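Local coordinates for myosin-2 (Saccharomyces cerevisiae, PDB 6IXO), which moves organelles and other cargo along actin cables as a class V myosin, gripping its cargo receptors with the globular tail domain described here, at residues Val178-Ser183 / Ile246-Phe251; Leu283-Gln288 / Tyr311-Ala316; Val295-Ile300 / Ser332-Glu337. One frame throughout, in Å; residues are numbered along the deposited sequence.

Contact 1: Val178-Ser183 / Ile246-Phe251; sequences VVISES and IMKRNF. With SO4 (sulfate ion), chain C.
Phe251 holds CG anti to its backbone N (chi1 -178°), which sends the ring across to the end of helix 134-180, against Val179 and Ile180. Lys248 reaches the same two residues with an extended chain that bends only at the last torsion (chi4 -73°). This bend turns NZ toward Ile180. The two side chains of 246-251 also lie on each other: CD of Lys248 sits 3.5 Å above one face of the Phe251 ring, displaced toward the rim.

Val179 meets both of them with one methyl. Its CG1 is 3.8 Å from CE of Lys248 and 4.2 Å from CE2 of Phe251. The carbonyl of Val179 points at the ring as well. Its O lies at the edge, in the ring plane, 3.3 Å from CZ of Phe251. Ile180 adds its terminal methyl. CD1 is 3.9 Å from NZ of Lys248, and it approaches the Phe251 ring obliquely, 4.2 Å from CZ.

The contact joins the end of the long helix 134-180 to the turn that follows helix 223-247, within the helical globular tail. Leu245 touches both Val179 and Phe251 and extends the apolar patch. On the far side of the turn, Arg249 binds a sulfate ion, probably from the crystallisation liquor, through NH1 and NH2.

No hydrogen bond or salt bridge links the two segments. The contact therefore depends on van der Waals packing, in which the lysine takes part with CD, CE and NZ. The edge of the phenyl ring, slightly positive, probably gives the Val179 carbonyl a mild electrostatic attraction.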
loop_
_atom_site.group_PDB
_atom_site.type_symbol
_atom_site.label_atom_id
_atom_site.label_comp_id
_atom_site.label_asym_id
_atom_site.label_seq_id
_atom_site.Cartn_x
_atom_site.Cartn_y
_atom_site.Cartn_z
ATOM N N VAL A 178 -9.330 -17.820 -2.571
ATOM C CA VAL A 178 -10.642 -17.618 -1.945
ATOM C C VAL A 178 -11.731 -18.466 -2.608
ATOM O O VAL A 178 -12.493 -19.137 -1.934
ATOM C CB VAL A 178 -11.034 -16.130 -1.987
ATOM C CG1 VAL A 178 -12.462 -15.896 -1.518
ATOM C CG2 VAL A 178 -10.029 -15.280 -1.127
ATOM N N VAL A 179 -11.778 -18.422 -3.945
ATOM C CA VAL A 179 -12.915 -18.975 -4.696
ATOM C C VAL A 179 -12.737 -20.445 -5.037
ATOM O O VAL A 179 -13.670 -21.231 -4.967
ATOM C CB VAL A 179 -13.142 -18.140 -5.989
ATOM C CG1 VAL A 179 -14.284 -18.709 -6.817
ATOM C CG2 VAL A 179 -13.477 -16.688 -5.609
ATOM N N ILE A 180 -11.534 -20.819 -5.422
ATOM C CA ILE A 180 -11.306 -22.141 -5.999
ATOM C C ILE A 180 -10.681 -23.142 -5.013
ATOM O O ILE A 180 -11.129 -24.278 -4.945
ATOM C CB ILE A 180 -10.370 -22.049 -7.259
ATOM C CG1 ILE A 180 -10.981 -21.137 -8.323
ATOM C CG2 ILE A 180 -10.087 -23.460 -7.833
ATOM C CD1 ILE A 180 -12.283 -21.707 -8.943
ATOM N N SER A 181 -9.620 -22.745 -4.293
ATOM C CA SER A 181 -8.891 -23.697 -3.423
ATOM C C SER A 181 -9.803 -24.240 -2.324
ATOM O O SER A 181 -10.621 -23.517 -1.753
ATOM C CB SER A 181 -7.650 -23.076 -2.760
ATOM O OG SER A 181 -8.015 -22.304 -1.624
ATOM N N GLU A 182 -9.656 -25.526 -2.038
ATOM C CA GLU A 182 -10.516 -26.154 -1.061
ATOM C C GLU A 182 -9.897 -26.078 0.305
ATOM O O GLU A 182 -8.843 -26.651 0.560
ATOM C CB GLU A 182 -10.804 -27.604 -1.450
ATOM C CG GLU A 182 -11.673 -27.705 -2.682
ATOM C CD GLU A 182 -12.115 -29.123 -2.957
ATOM O OE1 GLU A 182 -11.247 -29.955 -3.301
ATOM O OE2 GLU A 182 -13.322 -29.412 -2.792
ATOM N N SER A 183 -10.547 -25.336 1.186
ATOM C CA SER A 183 -10.280 -25.443 2.616
ATOM C C SER A 183 -10.533 -26.872 3.093
ATOM O O SER A 183 -9.927 -27.338 4.042
ATOM C CB SER A 183 -11.156 -24.459 3.380
ATOM O OG SER A 183 -12.305 -24.120 2.611
ATOM N N ILE A 246 -20.033 -14.951 -8.888
ATOM C CA ILE A 246 -21.410 -14.782 -9.358
ATOM C C ILE A 246 -21.595 -15.250 -10.824
ATOM O O ILE A 246 -22.736 -15.479 -11.285
ATOM C CB ILE A 246 -21.878 -13.297 -9.212
ATOM C CG1 ILE A 246 -23.422 -13.262 -9.229
ATOM C CG2 ILE A 246 -21.177 -12.360 -10.263
ATOM C CD1 ILE A 246 -24.042 -11.975 -8.815
ATOM N N MET A 247 -20.490 -15.397 -11.554
ATOM C CA MET A 247 -20.587 -15.937 -12.939
ATOM C C MET A 247 -20.673 -17.463 -13.003
ATOM O O MET A 247 -20.947 -18.028 -14.051
ATOM C CB MET A 247 -19.374 -15.489 -13.755
ATOM C CG MET A 247 -19.282 -13.987 -13.937
ATOM S SD MET A 247 -18.021 -13.502 -15.154
ATOM C CE MET A 247 -16.530 -13.789 -14.194
ATOM N N LYS A 248 -20.392 -18.154 -11.897
ATOM C CA LYS A 248 -20.211 -19.594 -12.006
ATOM C C LYS A 248 -21.560 -20.306 -11.960
ATOM O O LYS A 248 -22.347 -20.100 -11.049
ATOM C CB LYS A 248 -19.281 -20.112 -10.899
ATOM C CG LYS A 248 -17.824 -19.611 -11.158
ATOM C CD LYS A 248 -16.857 -20.147 -10.114
ATOM C CE LYS A 248 -15.447 -19.577 -10.367
ATOM N NZ LYS A 248 -14.802 -20.190 -11.558
ATOM N N ARG A 249 -21.835 -21.102 -12.976
ATOM C CA ARG A 249 -23.180 -21.676 -13.103
ATOM C C ARG A 249 -23.238 -23.127 -12.720
ATOM O O ARG A 249 -24.330 -23.716 -12.519
ATOM C CB ARG A 249 -23.694 -21.474 -14.547
ATOM C CG ARG A 249 -23.934 -20.016 -14.782
ATOM C CD ARG A 249 -24.371 -19.714 -16.161
ATOM N NE ARG A 249 -25.763 -20.097 -16.320
ATOM C CZ ARG A 249 -26.556 -19.562 -17.237
ATOM N NH1 ARG A 249 -27.819 -19.962 -17.347
ATOM N NH2 ARG A 249 -26.071 -18.617 -18.040
ATOM N N ASN A 250 -22.085 -23.751 -12.581
ATOM C CA ASN A 250 -22.193 -25.157 -12.140
ATOM C C ASN A 250 -21.235 -25.384 -10.962
ATOM O O ASN A 250 -20.349 -26.240 -11.025
ATOM C CB ASN A 250 -21.893 -26.101 -13.313
ATOM C CG ASN A 250 -22.021 -27.551 -12.931
ATOM O OD1 ASN A 250 -22.746 -27.883 -11.998
ATOM N ND2 ASN A 250 -21.307 -28.424 -13.638
ATOM N N PHE A 251 -21.412 -24.609 -9.887
ATOM C CA PHE A 251 -20.353 -24.498 -8.893
ATOM C C PHE A 251 -20.862 -24.140 -7.510
ATOM O O PHE A 251 -20.370 -24.649 -6.503
ATOM C CB PHE A 251 -19.365 -23.434 -9.389
ATOM C CG PHE A 251 -18.159 -23.220 -8.510
ATOM C CD1 PHE A 251 -17.034 -24.028 -8.639
ATOM C CD2 PHE A 251 -18.126 -22.156 -7.599
ATOM C CE1 PHE A 251 -15.892 -23.787 -7.857
ATOM C CE2 PHE A 251 -16.983 -21.898 -6.840
ATOM C CZ PHE A 251 -15.863 -22.717 -6.982
HETATM S S SO4 C . -28.832 -16.970 -19.120
HETATM O O1 SO4 C . -29.772 -16.098 -19.820
HETATM O O2 SO4 C . -29.102 -18.364 -19.459
HETATM O O3 SO4 C . -27.466 -16.629 -19.505
HETATM O O4 SO4 C . -28.976 -16.789 -17.679
#

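Contact 2: Leu283-Gln288 / Tyr311-Ala316; sequences LQHLIQ and YSLTPA
Gln284 opens helix 284-294 and touches the hydroxyl end of Tyr311, in the loop that leads to helix 315-323. This is a helix-to-loop contact inside the DIL domain of the globular tail. OE1 of Gln284 is 3.4 Å from OH of Tyr311 and oblique to the ring, although the amide and ring planes are only 4° apart. NE2 is bonded to the carbonyl of Thr280. OE1 accepts a bond from NE2 of Gln288, one turn later, on a lone pair in the carbonyl plane.

His285 comes next and turns its ring edge to the loop. CD2 lies 3.4 Å from O of Ser312 and 3.9 Å from CD2 of Leu313. A water in the ring plane bonds to NE2 of His285 and donates to O of Ser312. ND1 is held by Asp238 of helix 223-247, so both ring nitrogens have partners and the rotation of the ring is fixed.

Gln288 carries most of the contact. Its chain runs extended beyond CG (chi2 170°), which brings the amide up to the backbone of the loop. OE1 accepts the backbone N-H of Ser312 at 2.7 Å, on a lone pair and in the carbonyl plane. NE2 gives a weak hydrogen bond to OG of Ser312, as well as the straighter one to OE1 of Gln284 (165°). The buried amide is thus gripped on both ends and can hardly flip. Leu313 packs its CG 3.8 Å from OE1 of Gln288. NE2 of Gln288 also sits over the centre of one face of the Tyr311 ring, 3.5 Å above the plane.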
loop_
_atom_site.group_PDB
_atom_site.type_symbol
_atom_site.label_atom_id
_atom_site.label_comp_id
_atom_site.label_asym_id
_atom_site.label_seq_id
_atom_site.Cartn_x
_atom_site.Cartn_y
_atom_site.Cartn_z
ATOM N N LEU A 283 -15.417 -7.074 3.550
ATOM C CA LEU A 283 -15.549 -8.408 2.920
ATOM C C LEU A 283 -16.999 -8.822 2.835
ATOM O O LEU A 283 -17.324 -10.010 2.643
ATOM C CB LEU A 283 -14.749 -9.475 3.701
ATOM C CG LEU A 283 -13.232 -9.248 3.805
ATOM C CD1 LEU A 283 -12.618 -10.103 4.924
ATOM C CD2 LEU A 283 -12.604 -9.556 2.461
ATOM N N GLN A 284 -17.873 -7.850 2.992
ATOM C CA GLN A 284 -19.274 -8.193 3.182
ATOM C C GLN A 284 -19.882 -8.939 1.995
ATOM O O GLN A 284 -20.801 -9.721 2.177
ATOM C CB GLN A 284 -20.103 -6.937 3.470
ATOM C CG GLN A 284 -20.297 -6.606 4.960
ATOM C CD GLN A 284 -20.571 -7.823 5.852
ATOM O OE1 GLN A 284 -21.666 -8.395 5.837
ATOM N NE2 GLN A 284 -19.576 -8.209 6.639
ATOM N N HIS A 285 -19.422 -8.695 0.774
ATOM C CA HIS A 285 -20.080 -9.390 -0.328
ATOM C C HIS A 285 -19.737 -10.840 -0.314
ATOM O O HIS A 285 -20.588 -11.669 -0.650
ATOM C CB HIS A 285 -19.706 -8.782 -1.691
ATOM C CG HIS A 285 -20.086 -7.340 -1.810
ATOM N ND1 HIS A 285 -19.189 -6.306 -1.593
ATOM C CD2 HIS A 285 -21.278 -6.753 -2.075
ATOM C CE1 HIS A 285 -19.803 -5.147 -1.747
ATOM N NE2 HIS A 285 -21.072 -5.386 -2.045
ATOM N N LEU A 286 -18.482 -11.150 -0.007
ATOM C CA LEU A 286 -18.069 -12.566 0.144
ATOM C C LEU A 286 -18.735 -13.208 1.359
ATOM O O LEU A 286 -19.252 -14.353 1.312
ATOM C CB LEU A 286 -16.546 -12.672 0.297
ATOM C CG LEU A 286 -15.792 -12.297 -0.968
ATOM C CD1 LEU A 286 -14.304 -12.341 -0.669
ATOM C CD2 LEU A 286 -16.170 -13.351 -2.066
ATOM N N ILE A 287 -18.745 -12.481 2.467
ATOM C CA ILE A 287 -19.360 -13.065 3.681
ATOM C C ILE A 287 -20.861 -13.367 3.403
ATOM O O ILE A 287 -21.402 -14.453 3.725
ATOM C CB ILE A 287 -19.194 -12.109 4.888
ATOM C CG1 ILE A 287 -17.714 -12.069 5.311
ATOM C CG2 ILE A 287 -20.180 -12.470 6.075
ATOM C CD1 ILE A 287 -17.370 -10.911 6.324
ATOM N N GLN A 288 -21.545 -12.403 2.808
ATOM C CA GLN A 288 -22.989 -12.577 2.605
ATOM C C GLN A 288 -23.260 -13.648 1.536
ATOM O O GLN A 288 -24.270 -14.331 1.578
ATOM C CB GLN A 288 -23.621 -11.240 2.226
ATOM C CG GLN A 288 -23.789 -10.298 3.438
ATOM C CD GLN A 288 -24.191 -8.885 3.029
ATOM O OE1 GLN A 288 -24.892 -8.697 2.035
ATOM N NE2 GLN A 288 -23.726 -7.875 3.795
ATOM N N TYR A 311 -27.737 -7.737 3.175
ATOM C CA TYR A 311 -28.063 -6.319 2.961
ATOM C C TYR A 311 -27.104 -5.625 1.995
ATOM O O TYR A 311 -27.330 -4.481 1.613
ATOM C CB TYR A 311 -28.093 -5.544 4.302
ATOM C CG TYR A 311 -26.785 -5.571 5.075
ATOM C CD1 TYR A 311 -25.785 -4.639 4.833
ATOM C CD2 TYR A 311 -26.557 -6.534 6.049
ATOM C CE1 TYR A 311 -24.582 -4.673 5.533
ATOM C CE2 TYR A 311 -25.363 -6.577 6.750
ATOM C CZ TYR A 311 -24.380 -5.643 6.492
ATOM O OH TYR A 311 -23.203 -5.698 7.196
ATOM N N SER A 312 -26.022 -6.290 1.604
ATOM C CA SER A 312 -25.112 -5.669 0.645
ATOM C C SER A 312 -25.303 -6.201 -0.771
ATOM O O SER A 312 -24.578 -5.824 -1.700
ATOM C CB SER A 312 -23.665 -5.872 1.085
ATOM O OG SER A 312 -23.444 -5.238 2.335
ATOM N N LEU A 313 -26.251 -7.113 -0.932
ATOM C CA LEU A 313 -26.477 -7.705 -2.236
ATOM C C LEU A 313 -27.778 -7.160 -2.793
ATOM O O LEU A 313 -28.733 -6.979 -2.050
ATOM C CB LEU A 313 -26.517 -9.225 -2.147
ATOM C CG LEU A 313 -25.257 -9.898 -1.584
ATOM C CD1 LEU A 313 -25.445 -11.439 -1.654
ATOM C CD2 LEU A 313 -24.038 -9.486 -2.394
ATOM N N THR A 314 -27.808 -6.878 -4.092
ATOM C CA THR A 314 -29.026 -6.383 -4.732
ATOM C C THR A 314 -29.958 -7.536 -5.051
ATOM O O THR A 314 -29.523 -8.682 -5.110
ATOM C CB THR A 314 -28.711 -5.672 -6.028
ATOM O OG1 THR A 314 -28.148 -6.647 -6.911
ATOM C CG2 THR A 314 -27.672 -4.478 -5.789
ATOM N N PRO A 315 -31.238 -7.244 -5.292
ATOM C CA PRO A 315 -32.087 -8.377 -5.662
ATOM C C PRO A 315 -31.597 -9.128 -6.922
ATOM O O PRO A 315 -31.711 -10.363 -6.968
ATOM C CB PRO A 315 -33.448 -7.721 -5.899
ATOM C CG PRO A 315 -33.457 -6.551 -5.008
ATOM C CD PRO A 315 -32.021 -6.010 -5.107
ATOM N N ALA A 316 -31.049 -8.412 -7.909
ATOM C CA ALA A 316 -30.575 -9.084 -9.124
ATOM C C ALA A 316 -29.408 -10.015 -8.796
ATOM O O ALA A 316 -29.252 -11.068 -9.411
ATOM C CB ALA A 316 -30.162 -8.055 -10.197
HETATM O O HOH W 1 -22.762 -3.274 -2.115
#

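Contact 3: Val295-Ile300 / Ser332-Glu337; sequences VRKYTI and SPIPQE. With SO4 (sulfate ion), chain E.
Tyr298 lays one edge of its ring along the backbone of residues 332-335. It belongs to the loop between helix 284-294 and helix 300-309, and its partner is the proline-rich lead-in to helix 336-350. The contact is thus a loop-to-loop packing at the surface of the helical globular tail.

CG of Tyr298 stands anti to its carbonyl carbon (chi1 -69°), which carries the ring over to the other segment. The hydroxyl donates a hydrogen bond to O of Ser332, 2.7 Å from OH. The donor is tilted 21° from the carbonyl plane. CB of Ser332 also comes up to this end of the ring, 3.7 Å from OH of Tyr298. O of Pro333 approaches the ring obliquely, 3.4 Å from CE1 of Tyr298. CD of Pro335 sits in the ring plane, 3.7 Å from CD1 of Tyr298, with the two side chains at about a right angle. The phenol is therefore fixed by a bond at its tip and by apolar packing near its root.

Ile334 covers the neighbouring backbone. Its CG2 is 3.7 Å from O of Lys297, a carbonyl oxygen that is buried without a polar partner. The lysine side chain turns elsewhere. Its NZ is bonded to the carbonyls of Val295 and Leu292, and it forms a cation-pi contact with Tyr325.

Asp302, outside the two segments, accepts the backbone N-H of Tyr298 and forms a salt bridge with Arg296. That arginine also holds a sulfate ion, probably from the crystallisation liquor. One of its bonds to the ion runs from NH2 of Arg296 to sulfate O1, at 3.0 Å.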
loop_
_atom_site.group_PDB
_atom_site.type_symbol
_atom_site.label_atom_id
_atom_site.label_comp_id
_atom_site.label_asym_id
_atom_site.label_seq_id
_atom_site.Cartn_x
_atom_site.Cartn_y
_atom_site.Cartn_z
ATOM N N VAL A 295 -27.745 -20.938 3.992
ATOM C CA VAL A 295 -29.028 -20.886 4.713
ATOM C C VAL A 295 -30.157 -21.532 3.898
ATOM O O VAL A 295 -30.046 -21.719 2.683
ATOM C CB VAL A 295 -29.429 -19.440 5.069
ATOM C CG1 VAL A 295 -28.397 -18.831 6.016
ATOM C CG2 VAL A 295 -29.568 -18.609 3.801
ATOM N N ARG A 296 -31.245 -21.843 4.577
ATOM C CA ARG A 296 -32.386 -22.468 3.941
ATOM C C ARG A 296 -33.002 -21.497 2.958
ATOM O O ARG A 296 -33.138 -20.299 3.240
ATOM C CB ARG A 296 -33.399 -22.892 4.988
ATOM C CG ARG A 296 -34.162 -24.143 4.620
ATOM C CD ARG A 296 -35.183 -24.485 5.678
ATOM N NE ARG A 296 -36.232 -23.488 5.774
ATOM C CZ ARG A 296 -37.219 -23.522 6.665
ATOM N NH1 ARG A 296 -37.298 -24.534 7.530
ATOM N NH2 ARG A 296 -38.135 -22.554 6.686
ATOM N N LYS A 297 -33.358 -22.033 1.803
ATOM C CA LYS A 297 -33.927 -21.266 0.708
ATOM C C LYS A 297 -35.209 -21.957 0.220
ATOM O O LYS A 297 -35.336 -22.221 -0.969
ATOM C CB LYS A 297 -32.905 -21.153 -0.432
ATOM C CG LYS A 297 -31.692 -20.245 -0.082
ATOM C CD LYS A 297 -30.528 -20.367 -1.062
ATOM C CE LYS A 297 -29.851 -21.733 -0.955
ATOM N NZ LYS A 297 -28.907 -21.754 0.208
ATOM N N TYR A 298 -36.151 -22.244 1.123
ATOM C CA TYR A 298 -37.305 -23.067 0.748
ATOM C C TYR A 298 -38.665 -22.396 0.905
ATOM O O TYR A 298 -39.604 -22.744 0.204
ATOM C CB TYR A 298 -37.260 -24.371 1.540
ATOM C CG TYR A 298 -36.105 -25.240 1.085
ATOM C CD1 TYR A 298 -35.788 -25.360 -0.271
ATOM C CD2 TYR A 298 -35.302 -25.904 1.999
ATOM C CE1 TYR A 298 -34.716 -26.143 -0.693
ATOM C CE2 TYR A 298 -34.226 -26.667 1.581
ATOM C CZ TYR A 298 -33.946 -26.794 0.246
ATOM O OH TYR A 298 -32.884 -27.578 -0.130
ATOM N N THR A 299 -38.774 -21.431 1.809
ATOM C CA THR A 299 -40.029 -20.719 1.991
ATOM C C THR A 299 -39.884 -19.232 1.656
ATOM O O THR A 299 -38.770 -18.679 1.643
ATOM C CB THR A 299 -40.538 -20.837 3.429
ATOM O OG1 THR A 299 -39.755 -19.984 4.278
ATOM C CG2 THR A 299 -40.448 -22.285 3.923
ATOM N N ILE A 300 -41.017 -18.600 1.378
ATOM C CA ILE A 300 -41.075 -17.156 1.207
ATOM C C ILE A 300 -40.363 -16.419 2.339
ATOM O O ILE A 300 -39.511 -15.543 2.111
ATOM C CB ILE A 300 -42.539 -16.682 1.135
ATOM C CG1 ILE A 300 -43.191 -17.175 -0.160
ATOM C CG2 ILE A 300 -42.625 -15.161 1.266
ATOM C CD1 ILE A 300 -42.472 -16.729 -1.414
ATOM N N SER A 332 -33.239 -31.060 -1.079
ATOM C CA SER A 332 -34.494 -30.655 -1.736
ATOM C C SER A 332 -34.234 -29.561 -2.762
ATOM O O SER A 332 -33.480 -28.629 -2.493
ATOM C CB SER A 332 -35.512 -30.160 -0.718
ATOM O OG SER A 332 -35.780 -31.175 0.233
ATOM N N PRO A 333 -34.866 -29.646 -3.949
ATOM C CA PRO A 333 -34.687 -28.559 -4.934
ATOM C C PRO A 333 -35.253 -27.244 -4.408
ATOM O O PRO A 333 -36.176 -27.270 -3.596
ATOM C CB PRO A 333 -35.519 -29.037 -6.153
ATOM C CG PRO A 333 -35.880 -30.389 -5.885
ATOM C CD PRO A 333 -35.883 -30.612 -4.387
ATOM N N ILE A 334 -34.730 -26.111 -4.854
ATOM C CA ILE A 334 -35.361 -24.827 -4.551
ATOM C C ILE A 334 -36.707 -24.738 -5.283
ATOM O O ILE A 334 -36.722 -24.796 -6.502
ATOM C CB ILE A 334 -34.473 -23.659 -4.964
ATOM C CG1 ILE A 334 -33.182 -23.703 -4.139
ATOM C CG2 ILE A 334 -35.176 -22.332 -4.695
ATOM C CD1 ILE A 334 -32.149 -22.691 -4.550
ATOM N N PRO A 335 -37.823 -24.583 -4.546
ATOM C CA PRO A 335 -39.143 -24.639 -5.193
ATOM C C PRO A 335 -39.361 -23.529 -6.213
ATOM O O PRO A 335 -38.786 -22.446 -6.080
ATOM C CB PRO A 335 -40.130 -24.485 -4.023
ATOM C CG PRO A 335 -39.356 -24.854 -2.813
ATOM C CD PRO A 335 -37.941 -24.404 -3.089
ATOM N N GLN A 336 -40.217 -23.799 -7.203
ATOM C CA GLN A 336 -40.479 -22.846 -8.272
ATOM C C GLN A 336 -41.080 -21.585 -7.693
ATOM O O GLN A 336 -40.720 -20.474 -8.096
ATOM C CB GLN A 336 -41.408 -23.455 -9.326
ATOM C CG GLN A 336 -40.774 -24.642 -10.014
ATOM C CD GLN A 336 -39.431 -24.267 -10.614
ATOM O OE1 GLN A 336 -39.362 -23.396 -11.469
ATOM N NE2 GLN A 336 -38.356 -24.902 -10.147
ATOM N N GLU A 337 -41.988 -21.786 -6.739
ATOM C CA GLU A 337 -42.605 -20.719 -5.962
ATOM C C GLU A 337 -41.549 -19.709 -5.453
ATOM O O GLU A 337 -41.748 -18.493 -5.491
ATOM C CB GLU A 337 -43.380 -21.321 -4.785
ATOM C CG GLU A 337 -44.252 -22.560 -5.144
ATOM C CD GLU A 337 -43.549 -23.920 -4.946
ATOM O OE1 GLU A 337 -43.325 -24.646 -5.947
ATOM O OE2 GLU A 337 -43.249 -24.276 -3.784
HETATM S S SO4 E . -40.471 -23.433 9.186
HETATM O O1 SO4 E . -40.815 -22.638 8.011
HETATM O O2 SO4 E . -41.547 -24.379 9.466
HETATM O O3 SO4 E . -39.229 -24.153 8.934
HETATM O O4 SO4 E . -40.284 -22.550 10.333
#

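All three contacts lie on the same side of the chain's centre, within the Dilute region of the tail. Contact 1 closes before contacts 2 and 3 open. Contacts 2 and 3 alternate along the chain: 283-288, 295-300, 311-316, 332-337. The centres of contacts 1 and 2 are about 16 Å apart, and the two touch where CG1 of Val178 meets CD1 of Leu286 at 4.1 Å. Contact 3 lies about 19 Å from contact 2 and about 21 Å from contact 1, centre to centre, and touches neither. Helix 284-294 runs from contact 2 toward contact 3. Helices 315-323 and 336-350 follow each other. Together the contacts join helix ends and loops separated in sequence into one part of the cargo-binding tail.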